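Local coordinates for Ketoacyl_synth_N domain-containing protein (Photorhabdus luminescens subsp. laumondii, PDB 6SMO) that probably works as part of a ketoacyl-synthase-type enzyme and holds a pentaketo-dodecanal chain in its pocket, at residues 211-216 with 280-285. Residues are numbered along the deposited sequence; the frame is centred on the assembly and turned at random.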
loop_
_atom_site.group_PDB
_atom_site.type_symbol
_atom_site.label_atom_id
_atom_site.label_comp_id
_atom_site.label_asym_id
_atom_site.label_seq_id
_atom_site.Cartn_x
_atom_site.Cartn_y
_atom_site.Cartn_z
ATOM N N GLY C 211 -5.853 -21.714 17.403
ATOM C CA GLY C 211 -5.461 -22.196 18.745
ATOM C C GLY C 211 -4.057 -21.763 19.133
ATOM O O GLY C 211 -3.650 -20.650 18.744
ATOM N N GLU C 212 -3.344 -22.615 19.879
ATOM C CA GLU C 212 -2.011 -22.318 20.475
ATOM C C GLU C 212 -0.924 -22.419 19.399
ATOM O O GLU C 212 -1.104 -23.200 18.443
ATOM C CB GLU C 212 -1.717 -23.276 21.631
ATOM C CG GLU C 212 -2.611 -23.061 22.840
ATOM C CD GLU C 212 -2.391 -21.745 23.567
ATOM O OE1 GLU C 212 -3.391 -21.072 23.885
ATOM O OE2 GLU C 212 -1.220 -21.397 23.817
ATOM N N LYS C 213 0.163 -21.656 19.570
ATOM C CA LYS C 213 1.337 -21.617 18.654
ATOM C C LYS C 213 2.336 -22.712 19.046
ATOM O O LYS C 213 2.408 -23.048 20.246
ATOM C CB LYS C 213 2.034 -20.253 18.718
ATOM C CG LYS C 213 1.277 -19.095 18.082
ATOM C CD LYS C 213 2.044 -17.789 18.125
ATOM C CE LYS C 213 1.327 -16.648 17.435
ATOM N NZ LYS C 213 1.389 -16.768 15.959
ATOM N N GLN C 214 3.081 -23.231 18.065
ATOM C CA GLN C 214 4.245 -24.133 18.278
ATOM C C GLN C 214 5.443 -23.290 18.709
ATOM O O GLN C 214 5.524 -22.114 18.358
ATOM C CB GLN C 214 4.579 -24.911 17.002
ATOM C CG GLN C 214 3.547 -25.970 16.638
ATOM C CD GLN C 214 3.956 -26.795 15.442
ATOM O OE1 GLN C 214 5.135 -26.918 15.116
ATOM N NE2 GLN C 214 2.973 -27.379 14.775
ATOM N N PRO C 215 6.397 -23.845 19.491
ATOM C CA PRO C 215 7.663 -23.162 19.759
ATOM C C PRO C 215 8.459 -22.961 18.459
ATOM O O PRO C 215 8.652 -23.927 17.742
ATOM C CB PRO C 215 8.413 -24.101 20.721
ATOM C CG PRO C 215 7.336 -25.002 21.290
ATOM C CD PRO C 215 6.306 -25.138 20.188
ATOM N N GLY C 216 8.881 -21.723 18.184
ATOM C CA GLY C 216 9.627 -21.363 16.963
ATOM C C GLY C 216 10.284 -19.997 17.069
ATOM O O GLY C 216 9.791 -19.157 17.851
ATOM N N ASP C 280 1.330 -24.603 7.033
ATOM C CA ASP C 280 1.638 -23.305 7.693
ATOM C C ASP C 280 2.709 -23.536 8.767
ATOM O O ASP C 280 3.749 -22.851 8.718
ATOM C CB ASP C 280 0.367 -22.676 8.274
ATOM C CG ASP C 280 0.572 -21.312 8.911
ATOM O OD1 ASP C 280 1.272 -20.480 8.305
ATOM O OD2 ASP C 280 0.028 -21.092 10.011
ATOM N N GLY C 281 2.451 -24.462 9.695
ATOM C CA GLY C 281 3.422 -24.941 10.698
ATOM C C GLY C 281 3.603 -23.979 11.862
ATOM O O GLY C 281 4.610 -24.126 12.582
ATOM N N ILE C 282 2.671 -23.037 12.050
ATOM C CA ILE C 282 2.682 -22.049 13.173
ATOM C C ILE C 282 1.942 -22.658 14.370
ATOM O O ILE C 282 2.513 -22.651 15.479
ATOM C CB ILE C 282 2.059 -20.704 12.743
ATOM C CG1 ILE C 282 2.791 -20.078 11.552
ATOM C CG2 ILE C 282 1.977 -19.740 13.921
ATOM C CD1 ILE C 282 4.217 -19.654 11.839
ATOM N N TYR C 283 0.723 -23.159 14.144
ATOM C CA TYR C 283 -0.239 -23.588 15.195
ATOM C C TYR C 283 -0.278 -25.119 15.290
ATOM O O TYR C 283 -0.014 -25.805 14.282
ATOM C CB TYR C 283 -1.618 -22.987 14.913
ATOM C CG TYR C 283 -1.616 -21.482 14.815
ATOM C CD1 TYR C 283 -1.696 -20.690 15.950
ATOM C CD2 TYR C 283 -1.508 -20.844 13.590
ATOM C CE1 TYR C 283 -1.681 -19.307 15.870
ATOM C CE2 TYR C 283 -1.493 -19.462 13.490
ATOM C CZ TYR C 283 -1.581 -18.689 14.636
ATOM O OH TYR C 283 -1.567 -17.328 14.546
ATOM N N ASP C 284 -0.618 -25.623 16.482
ATOM C CA ASP C 284 -0.551 -27.059 16.868
ATOM C C ASP C 284 -1.655 -27.859 16.163
ATOM O O ASP C 284 -1.363 -28.977 15.697
ATOM C CB ASP C 284 -0.675 -27.229 18.386
ATOM C CG ASP C 284 0.454 -26.596 19.183
ATOM O OD1 ASP C 284 1.166 -25.741 18.620
ATOM O OD2 ASP C 284 0.610 -26.962 20.365
ATOM N N ASP C 285 -2.870 -27.304 16.093
ATOM C CA ASP C 285 -4.112 -28.037 15.719
ATOM C C ASP C 285 -4.227 -28.205 14.197
ATOM O O ASP C 285 -5.134 -28.946 13.771
ATOM C CB ASP C 285 -5.351 -27.326 16.273
ATOM C CG ASP C 285 -5.405 -27.267 17.791
ATOM O OD1 ASP C 285 -4.877 -28.195 18.436
ATOM O OD2 ASP C 285 -5.976 -26.290 18.318
#
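K213 lies alongside Y283, the two side chains running the same way. K213 CB lies 4.1 Å from the carbonyl O of I282. With CG beside the backbone N (chi1 -71°), the chain follows the tyrosine: K213 CG sits 3.7 Å from Y283 CE1, oblique to the ring, and CD carries the extended chain onward. CE comes within 4.1 Å of Y283 OH. A bend at chi4 then turns NZ to a weak hydrogen bond with Y283 OH at 3.3 Å, while the methyl CG2 of I282 lies 3.7 Å from NZ. That same methyl sits over one face of the Y283 ring, offset toward the rim. The Y283 hydroxyl also hydrogen-bonds N359, so the weak lysine bond is its second partner.

The backbones beneath are clamped on both flanks of K213. Q214 N gives a nearly linear bond to I282 O (2.7 Å), and D284 N a longer, slightly bent one to E212 O (3.2 Å). Farther out, Q214 reaches across with NE2 to Y283 O, a weak bond at 3.4 Å, its CG packing beside D284 OD1.

K213 and Y283 thus form a non-hydrogen-bonded pair in a single antiparallel beta bridge between two irregular loops. It ties the loop leading into strand 218-229, in the ketoacyl synthase N-terminal family region, to the loop between strand 275-278 and helix 286-296 of this thiolase-clan protein.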